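Local coordinates for carbohydrate binding protein, putative, cbp2D (Cellvibrio japonicus, PDB 7B21) that probably transfers electrons through a covalently bound heme c, as a c-type cytochrome domain of a larger multidomain protein implicated in reducing lytic polysaccharide monooxygenases, at residues A[66-69]-A[70-73]; A[12-16]-A[17-21]; A[76-79]-A[80-84]. All blocks are in the same frame, centred on the assembly; numbering follows the deposited sequence.

How the interactions relate
Along the chain the order is interaction 2, interaction 1, interaction 3, all within one small cytochrome c domain. Interaction 2 joins the end of helix 7-16 to the start of helix 19-23, interaction 1 lies in the loop between helices 58-65 and 76-86, and interaction 3 is internal to helix 76-86. Their centres are about 11 Å (1 and 2), 12 Å (2 and 3) and 14 Å (1 and 3) apart. Residues 17-21 bind the heme covalently and residues 66-69 supply an axial ligand. Pro-67 packs on Gln-17 and Thr-18, while Leu-13 and Trp-14 pack on Ile-82, which also touches the heme, so each of the three contacts has a residue at the cofactor.

Interaction 1 of 3, residues A[66-69]-A[70-73]; sequences MPQG and NEGS. With NA (sodium ion), chain C; HEC (heme c), chain B.
Glu-71 folds under the turn that precedes it. Its CG stands beside the backbone N, and a bend at chi2 (80°) brings the carboxylate round to Gly-69, whose N-H points almost straight at OE2 (2.9 Å, 174°) and meets it from above the carboxylate plane. Gln-68 crosses the Glu-71 side chain at a slant; in the conformer described, its extended chain runs along the heme to His-49, which hydrogen-bonds OE1. Next to these side chains, Asn-70 N donates to Pro-67 O at 2.9 Å and closes a type II beta turn, in which Gly-69 takes the positive phi. The hydroxyl OG of Ser-73, again in the conformer described, packs against CG and CD of Pro-67, 3.3 Å from CG. It turns back to donate to Asn-70 O at 2.7 Å, nearly along the C=O axis, and Ser-73 N donates to that oxygen as well, so two bonds grip it.

Met-66 faces away from residues 70-73 and towards the porphyrin. Bends at chi2 and chi3 curl its chain across the heme face, so that SD reaches the iron at 2.3 Å; His-23 is the other axial ligand. The carbonyl of Met-66 serves a different metal: Met-66 O and Glu-71 O each bind the sodium ion at 2.3 Å, and Ile-62, Ser-63 and Cys-74 complete its site. One residue thus bridges the two metal sites, and a cis peptide bond links it to Pro-67, the first residue of the turn. Pro-67 CA also rests 3.4 Å from the heme meso carbon CHC. This is the methionine ligand loop of a His/Met-coordinated c-type cytochrome, here joined to a sodium site built of backbone carbonyls.

Interaction 2 of 3, residues A[12-16]-A[17-21]; sequences NLWNT and QTCVA. With HEC (heme c), chain B.
Trp-14 spreads its indole beneath Cys-19, whose CB stands over the six-membered ring 3.4 Å from the centroid and 12° off the normal, a CH-pi contact. The sulfur of Cys-19 sits more obliquely, 4.5 Å from that centroid, and continues into the thioether bond to heme CAB (1.8 Å). With CG anti to the backbone N (chi1 177°), the indole swings under the first turn of helix 19-23, and the N of Val-20 lies over the same face. Val-20 N also donates to Trp-14 O at 3.2 Å. The five-membered end runs past Val-20, CD1 approaching its CB, while NE1 is hydrogen-bonded to Gly-24 O; ND2 of Asn-15 borders Val-20 from another side.

Helix 7-16 is finished by Gln-17 N donating to Leu-13 O at 2.8 Å and by Thr-18 N donating to Asn-15 O. Thr-18 takes a positive phi, which turns the chain into the heme-binding CXXCH motif that begins at Cys-19. The thioether therefore fixes the heme to a cysteine whose CB is seated on Trp-14, an indole that itself meets the rings of Phe-85 and Trp-89.

Interaction 3 of 3, residues A[76-79]-A[80-84]; sequences GQCA and ADIEA
The amide of Gln-77 and the carboxylate of Asp-81 are inclined by 43°, so they neither stack nor share a plane. NE2 donates in the plane of its amide, with its partner only 8° out of it, and meets OD1 of Asp-81 from above the carboxylate (2.9 Å, 159°). Gln-77 O lies over that same face of the carboxylate, 3.2 Å from CG of Asp-81. A bend at chi2, after CG leaves anti to the backbone N, carries the Gln-77 amide forward along the helix to this meeting. Both groups have further partners: NE2 also donates to Val-4 O, OD1 accepts from Asp-6 N, and OD2 forms a salt bridge with Arg-9, so the pair ties the N-terminal segment and helix 7-16 to helix 76-86.

The spacing is the i to i+4 step of an alpha helix, and the backbone follows it: Asp-81 N donates to Gln-77 O at 2.8 Å and Ile-82 N to Cys-78 O at 2.9 Å. In the c-type cytochrome fold this is the C-terminal helix that packs against the N-terminal one, here through Asp-81 and Ile-82 against Leu-13, with Ile-82 also reaching Trp-14 and the heme.

One turn apart, SG of Cys-78 touches CD1 of Ile-82 at 3.9 Å, and the same sulfur forms the disulfide with Cys-74. Ala-79 faces helix 58-65 at Ile-62 and Ser-63, and its carbonyl accepts from Glu-83 N at 2.9 Å. The carboxylate of Glu-83 extends to a salt bridge with Arg-59 on that helix.

Interaction 1 of 3, residues A[66-69]-A[70-73]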
loop_
_atom_site.group_PDB
_atom_site.type_symbol
_atom_site.label_atom_id
_atom_site.label_comp_id
_atom_site.label_asym_id
_atom_site.label_seq_id
_atom_site.Cartn_x
_atom_site.Cartn_y
_atom_site.Cartn_z
ATOM N N MET A 66 6.413 -4.953 -0.110
ATOM C CA MET A 66 6.126 -4.055 1.019
ATOM C C MET A 66 5.621 -4.859 2.197
ATOM O O MET A 66 5.005 -5.912 2.052
ATOM C CB MET A 66 5.114 -2.992 0.605
ATOM C CG MET A 66 5.626 -2.057 -0.486
ATOM S SD MET A 66 6.954 -0.953 0.060
ATOM C CE MET A 66 7.989 -0.977 -1.386
ATOM N N PRO A 67 5.829 -4.389 3.436
ATOM C CA PRO A 67 6.655 -3.229 3.767
ATOM C C PRO A 67 8.114 -3.503 3.424
ATOM O O PRO A 67 8.602 -4.598 3.626
ATOM C CB PRO A 67 6.461 -3.071 5.285
ATOM C CG PRO A 67 6.178 -4.487 5.772
ATOM C CD PRO A 67 5.390 -5.098 4.632
ATOM N N GLN A 68 8.790 -2.500 2.918
ATOM C CA GLN A 68 10.174 -2.684 2.494
ATOM C C GLN A 68 11.012 -2.952 3.745
ATOM O O GLN A 68 10.969 -2.210 4.713
ATOM C CB GLN A 68 10.572 -1.470 1.656
ATOM C CG GLN A 68 11.925 -1.663 1.004
ATOM C CD GLN A 68 12.104 -0.919 -0.297
ATOM O OE1 GLN A 68 11.398 -1.116 -1.305
ATOM N NE2 GLN A 68 13.145 -0.087 -0.326
ATOM N N GLY A 69 11.737 -4.051 3.704
ATOM C CA GLY A 69 12.518 -4.566 4.823
ATOM C C GLY A 69 11.869 -5.741 5.541
ATOM O O GLY A 69 12.533 -6.393 6.336
ATOM N N ASN A 70 10.583 -5.969 5.312
ATOM C CA ASN A 70 9.876 -7.105 5.939
ATOM C C ASN A 70 8.730 -7.534 5.037
ATOM O O ASN A 70 7.560 -7.568 5.460
ATOM C CB ASN A 70 9.438 -6.732 7.352
ATOM C CG ASN A 70 8.957 -7.933 8.135
ATOM O OD1 ASN A 70 9.310 -9.086 7.824
ATOM N ND2 ASN A 70 8.211 -7.689 9.168
ATOM N N GLU A 71 9.092 -7.833 3.814
ATOM C CA GLU A 71 8.110 -7.959 2.729
ATOM C C GLU A 71 7.097 -9.103 2.953
ATOM O O GLU A 71 5.986 -9.025 2.485
ATOM C CB GLU A 71 8.858 -8.125 1.418
ATOM C CG GLU A 71 9.677 -6.926 0.988
ATOM C CD GLU A 71 11.033 -6.725 1.638
ATOM O OE1 GLU A 71 11.460 -7.576 2.443
ATOM O OE2 GLU A 71 11.688 -5.695 1.320
ATOM N N GLY A 72 7.525 -10.173 3.604
ATOM C CA GLY A 72 6.660 -11.314 3.844
ATOM C C GLY A 72 5.574 -11.065 4.846
ATOM O O GLY A 72 4.681 -11.914 4.949
ATOM N N SER A 73 5.584 -9.923 5.528
ATOM C CA SER A 73 4.604 -9.672 6.606
ATOM C C SER A 73 3.230 -9.301 6.038
ATOM O O SER A 73 2.286 -9.476 6.760
ATOM C CB SER A 73 5.123 -8.716 7.645
ATOM O OG SER A 73 5.358 -7.429 7.101
HETATM NA NA NA C . 4.509 -7.933 1.162
HETATM FE FE HEC B . 6.151 1.212 0.398
HETATM C CHA HEC B . 6.911 2.177 -2.773
HETATM C CHB HEC B . 3.006 0.432 -0.577
HETATM C CHC HEC B . 5.515 0.016 3.512
HETATM C CHD HEC B . 9.186 2.310 1.442
HETATM N NA HEC B . 5.168 1.298 -1.309
HETATM C C1A HEC B . 5.603 1.815 -2.516
HETATM C C2A HEC B . 4.534 1.884 -3.457
HETATM C C3A HEC B . 3.453 1.357 -2.864
HETATM C C4A HEC B . 3.842 1.007 -1.510
HETATM C CMA HEC B . 2.097 1.103 -3.444
HETATM C CAA HEC B . 4.619 2.437 -4.862
HETATM C CBA HEC B . 4.317 3.954 -4.870
HETATM C CGA HEC B . 4.238 4.602 -6.200
HETATM O O1A HEC B . 4.366 3.935 -7.234
HETATM O O2A HEC B . 3.978 5.854 -6.204
HETATM N NB HEC B . 4.568 0.355 1.290
HETATM C C1B HEC B . 3.345 0.115 0.724
HETATM C C2B HEC B . 2.482 -0.532 1.660
HETATM C C3B HEC B . 3.192 -0.717 2.811
HETATM C C4B HEC B . 4.507 -0.090 2.565
HETATM C CMB HEC B . 1.068 -0.944 1.414
HETATM C CAB HEC B . 2.787 -1.412 4.060
HETATM C CBB HEC B . 2.415 -2.857 3.869
HETATM N NC HEC B . 7.134 1.163 2.122
HETATM C C1C HEC B . 6.710 0.677 3.319
HETATM C C2C HEC B . 7.650 0.950 4.360
HETATM C C3C HEC B . 8.656 1.682 3.800
HETATM C C4C HEC B . 8.364 1.778 2.402
HETATM C CMC HEC B . 7.444 0.586 5.806
HETATM C CAC HEC B . 9.824 2.338 4.466
HETATM C CBC HEC B . 10.697 1.493 5.294
HETATM N ND HEC B . 7.756 1.996 -0.503
HETATM C C1D HEC B . 8.932 2.350 0.082
HETATM C C2D HEC B . 9.901 2.747 -0.928
HETATM C C3D HEC B . 9.297 2.653 -2.116
HETATM C C4D HEC B . 7.917 2.231 -1.848
HETATM C CMD HEC B . 11.307 3.184 -0.640
HETATM C CAD HEC B . 9.901 2.786 -3.474
HETATM C CBD HEC B . 10.281 1.340 -3.997
HETATM C CGD HEC B . 11.060 1.340 -5.275
HETATM O O1D HEC B . 10.452 1.260 -6.373
HETATM O O2D HEC B . 12.322 1.423 -5.192
#

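Interaction 2 of 3, residues A[12-16]-A[17-21]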
loop_
_atom_site.group_PDB
_atom_site.type_symbol
_atom_site.label_atom_id
_atom_site.label_comp_id
_atom_site.label_asym_id
_atom_site.label_seq_id
_atom_site.Cartn_x
_atom_site.Cartn_y
_atom_site.Cartn_z
ATOM N N ASN A 12 -6.832 -0.164 8.562
ATOM C CA ASN A 12 -6.196 -0.599 9.817
ATOM C C ASN A 12 -4.833 -1.227 9.531
ATOM O O ASN A 12 -3.838 -0.932 10.228
ATOM C CB ASN A 12 -7.067 -1.620 10.538
ATOM C CG ASN A 12 -6.344 -2.132 11.754
ATOM O OD1 ASN A 12 -6.000 -1.334 12.614
ATOM N ND2 ASN A 12 -6.075 -3.433 11.791
ATOM N N LEU A 13 -4.790 -2.115 8.545
ATOM C CA LEU A 13 -3.518 -2.793 8.202
ATOM C C LEU A 13 -2.471 -1.789 7.719
ATOM O O LEU A 13 -1.276 -2.021 7.921
ATOM C CB LEU A 13 -3.786 -3.850 7.131
ATOM C CG LEU A 13 -4.569 -5.060 7.614
ATOM C CD1 LEU A 13 -5.163 -5.817 6.433
ATOM C CD2 LEU A 13 -3.665 -5.979 8.445
ATOM N N TRP A 14 -2.889 -0.699 7.126
ATOM C CA TRP A 14 -1.988 0.363 6.718
ATOM C C TRP A 14 -1.109 0.779 7.893
ATOM O O TRP A 14 0.078 1.126 7.717
ATOM C CB TRP A 14 -2.835 1.526 6.218
ATOM C CG TRP A 14 -2.040 2.712 5.839
ATOM C CD1 TRP A 14 -1.837 3.836 6.583
ATOM C CD2 TRP A 14 -1.224 2.856 4.663
ATOM N NE1 TRP A 14 -0.954 4.664 5.946
ATOM C CE2 TRP A 14 -0.580 4.088 4.765
ATOM C CE3 TRP A 14 -1.025 2.069 3.525
ATOM C CZ2 TRP A 14 0.310 4.519 3.793
ATOM C CZ3 TRP A 14 -0.152 2.502 2.556
ATOM C CH2 TRP A 14 0.538 3.698 2.719
ATOM N N ASN A 15 -1.720 0.847 9.082
ATOM C CA ASN A 15 -0.983 1.197 10.301
ATOM C C ASN A 15 -0.255 -0.021 10.872
ATOM O O ASN A 15 0.938 0.083 11.179
ATOM C CB ASN A 15 -1.941 1.786 11.318
ATOM C CG ASN A 15 -2.607 3.045 10.830
ATOM O OD1 ASN A 15 -3.845 3.213 10.916
ATOM N ND2 ASN A 15 -1.829 3.936 10.333
ATOM N N THR A 16 -0.953 -1.123 11.077
ATOM C CA THR A 16 -0.347 -2.242 11.804
ATOM C C THR A 16 0.784 -2.900 11.022
ATOM O O THR A 16 1.661 -3.483 11.623
ATOM C CB THR A 16 -1.397 -3.259 12.250
ATOM O OG1 THR A 16 -1.957 -3.870 11.088
ATOM C CG2 THR A 16 -2.476 -2.647 13.137
ATOM N N GLN A 17 0.746 -2.804 9.698
ATOM C CA GLN A 17 1.827 -3.352 8.850
ATOM C C GLN A 17 2.912 -2.325 8.563
ATOM O O GLN A 17 3.803 -2.621 7.777
ATOM C CB GLN A 17 1.238 -3.924 7.585
ATOM C CG GLN A 17 0.157 -4.977 7.854
ATOM C CD GLN A 17 0.386 -6.030 8.921
ATOM O OE1 GLN A 17 1.165 -6.917 8.691
ATOM N NE2 GLN A 17 -0.254 -5.910 10.094
ATOM N N THR A 18 2.839 -1.152 9.212
ATOM C CA THR A 18 3.873 -0.132 9.310
ATOM C C THR A 18 3.964 0.745 8.074
ATOM O O THR A 18 4.842 1.634 8.040
ATOM C CB THR A 18 5.273 -0.656 9.680
ATOM O OG1 THR A 18 5.927 -1.234 8.540
ATOM C CG2 THR A 18 5.229 -1.612 10.843
ATOM N N CYS A 19 3.083 0.590 7.095
ATOM C CA CYS A 19 3.111 1.419 5.876
ATOM C C CYS A 19 3.129 2.913 6.200
ATOM O O CYS A 19 3.837 3.684 5.559
ATOM C CB CYS A 19 1.888 1.119 5.012
ATOM S SG CYS A 19 1.382 -0.608 4.918
ATOM N N VAL A 20 2.360 3.269 7.228
ATOM C CA VAL A 20 2.237 4.649 7.700
ATOM C C VAL A 20 3.604 5.270 7.978
ATOM O O VAL A 20 3.767 6.473 7.824
ATOM C CB VAL A 20 1.323 4.675 8.933
ATOM C CG1 VAL A 20 1.850 3.807 10.065
ATOM C CG2 VAL A 20 1.045 6.085 9.407
ATOM N N ALA A 21 4.558 4.504 8.484
ATOM C CA ALA A 21 5.847 5.103 8.861
ATOM C C ALA A 21 6.491 5.773 7.656
ATOM O O ALA A 21 6.993 6.900 7.751
ATOM C CB ALA A 21 6.741 4.044 9.422
HETATM FE FE HEC B . 6.151 1.212 0.398
HETATM C CHA HEC B . 6.911 2.177 -2.773
HETATM C CHB HEC B . 3.006 0.432 -0.577
HETATM C CHC HEC B . 5.515 0.016 3.512
HETATM C CHD HEC B . 9.186 2.310 1.442
HETATM N NA HEC B . 5.168 1.298 -1.309
HETATM C C1A HEC B . 5.603 1.815 -2.516
HETATM C C2A HEC B . 4.534 1.884 -3.457
HETATM C C3A HEC B . 3.453 1.357 -2.864
HETATM C C4A HEC B . 3.842 1.007 -1.510
HETATM C CMA HEC B . 2.097 1.103 -3.444
HETATM C CAA HEC B . 4.619 2.437 -4.862
HETATM C CBA HEC B . 4.317 3.954 -4.870
HETATM C CGA HEC B . 4.238 4.602 -6.200
HETATM O O1A HEC B . 4.366 3.935 -7.234
HETATM O O2A HEC B . 3.978 5.854 -6.204
HETATM N NB HEC B . 4.568 0.355 1.290
HETATM C C1B HEC B . 3.345 0.115 0.724
HETATM C C2B HEC B . 2.482 -0.532 1.660
HETATM C C3B HEC B . 3.192 -0.717 2.811
HETATM C C4B HEC B . 4.507 -0.090 2.565
HETATM C CMB HEC B . 1.068 -0.944 1.414
HETATM C CAB HEC B . 2.787 -1.412 4.060
HETATM C CBB HEC B . 2.415 -2.857 3.869
HETATM N NC HEC B . 7.134 1.163 2.122
HETATM C C1C HEC B . 6.710 0.677 3.319
HETATM C C2C HEC B . 7.650 0.950 4.360
HETATM C C3C HEC B . 8.656 1.682 3.800
HETATM C C4C HEC B . 8.364 1.778 2.402
HETATM C CMC HEC B . 7.444 0.586 5.806
HETATM C CAC HEC B . 9.824 2.338 4.466
HETATM C CBC HEC B . 10.697 1.493 5.294
HETATM N ND HEC B . 7.756 1.996 -0.503
HETATM C C1D HEC B . 8.932 2.350 0.082
HETATM C C2D HEC B . 9.901 2.747 -0.928
HETATM C C3D HEC B . 9.297 2.653 -2.116
HETATM C C4D HEC B . 7.917 2.231 -1.848
HETATM C CMD HEC B . 11.307 3.184 -0.640
HETATM C CAD HEC B . 9.901 2.786 -3.474
HETATM C CBD HEC B . 10.281 1.340 -3.997
HETATM C CGD HEC B . 11.060 1.340 -5.275
HETATM O O1D HEC B . 10.452 1.260 -6.373
HETATM O O2D HEC B . 12.322 1.423 -5.192
#

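Interaction 3 of 3, residues A[76-79]-A[80-84]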
loop_
_atom_site.group_PDB
_atom_site.type_symbol
_atom_site.label_atom_id
_atom_site.label_comp_id
_atom_site.label_asym_id
_atom_site.label_seq_id
_atom_site.Cartn_x
_atom_site.Cartn_y
_atom_site.Cartn_z
ATOM N N GLY A 76 -1.273 -11.892 0.394
ATOM C CA GLY A 76 -2.630 -12.456 0.425
ATOM C C GLY A 76 -3.678 -11.422 0.767
ATOM O O GLY A 76 -3.771 -10.372 0.145
ATOM N N GLN A 77 -4.517 -11.751 1.755
ATOM C CA GLN A 77 -5.633 -10.863 2.100
ATOM C C GLN A 77 -5.148 -9.500 2.607
ATOM O O GLN A 77 -5.816 -8.499 2.344
ATOM C CB GLN A 77 -6.556 -11.545 3.114
ATOM C CG GLN A 77 -7.891 -10.856 3.280
ATOM C CD GLN A 77 -8.796 -10.931 2.081
ATOM O OE1 GLN A 77 -9.141 -12.018 1.607
ATOM N NE2 GLN A 77 -9.237 -9.785 1.578
ATOM N N CYS A 78 -4.051 -9.467 3.347
ATOM C CA CYS A 78 -3.489 -8.174 3.800
ATOM C C CYS A 78 -3.268 -7.283 2.597
ATOM O O CYS A 78 -3.648 -6.100 2.587
ATOM C CB CYS A 78 -2.179 -8.425 4.540
ATOM S SG CYS A 78 -1.309 -6.897 4.990
ATOM N N ALA A 79 -2.624 -7.818 1.566
ATOM C CA ALA A 79 -2.281 -7.042 0.377
ATOM C C ALA A 79 -3.549 -6.619 -0.374
ATOM O O ALA A 79 -3.627 -5.482 -0.856
ATOM C CB ALA A 79 -1.329 -7.832 -0.492
ATOM N N ALA A 80 -4.515 -7.520 -0.479
ATOM C CA ALA A 80 -5.785 -7.180 -1.117
ATOM C C ALA A 80 -6.505 -6.050 -0.373
ATOM O O ALA A 80 -7.053 -5.147 -0.978
ATOM C CB ALA A 80 -6.650 -8.410 -1.218
ATOM N N ASP A 81 -6.541 -6.156 0.951
ATOM C CA ASP A 81 -7.229 -5.150 1.766
ATOM C C ASP A 81 -6.543 -3.802 1.631
ATOM O O ASP A 81 -7.207 -2.757 1.494
ATOM C CB ASP A 81 -7.287 -5.604 3.217
ATOM C CG ASP A 81 -8.219 -6.759 3.515
ATOM O OD1 ASP A 81 -9.041 -7.123 2.637
ATOM O OD2 ASP A 81 -8.156 -7.246 4.638
ATOM N N ILE A 82 -5.209 -3.769 1.745
ATOM C CA ILE A 82 -4.542 -2.473 1.661
ATOM C C ILE A 82 -4.677 -1.918 0.233
ATOM O O ILE A 82 -4.857 -0.711 0.105
ATOM C CB ILE A 82 -3.082 -2.561 2.145
ATOM C CG1 ILE A 82 -2.997 -2.942 3.618
ATOM C CG2 ILE A 82 -2.411 -1.208 1.919
ATOM C CD1 ILE A 82 -1.602 -3.093 4.156
ATOM N N GLU A 83 -4.599 -2.750 -0.786
ATOM C CA GLU A 83 -4.894 -2.273 -2.147
ATOM C C GLU A 83 -6.223 -1.533 -2.169
ATOM O O GLU A 83 -6.327 -0.433 -2.709
ATOM C CB GLU A 83 -4.882 -3.449 -3.118
ATOM C CG GLU A 83 -5.385 -3.095 -4.503
ATOM C CD GLU A 83 -5.480 -4.326 -5.405
ATOM O OE1 GLU A 83 -6.337 -5.195 -5.093
ATOM O OE2 GLU A 83 -4.713 -4.445 -6.369
ATOM N N ALA A 84 -7.257 -2.180 -1.628
ATOM C CA ALA A 84 -8.598 -1.562 -1.662
ATOM C C ALA A 84 -8.562 -0.205 -0.941
ATOM O O ALA A 84 -9.176 0.767 -1.404
ATOM C CB ALA A 84 -9.616 -2.497 -1.057
#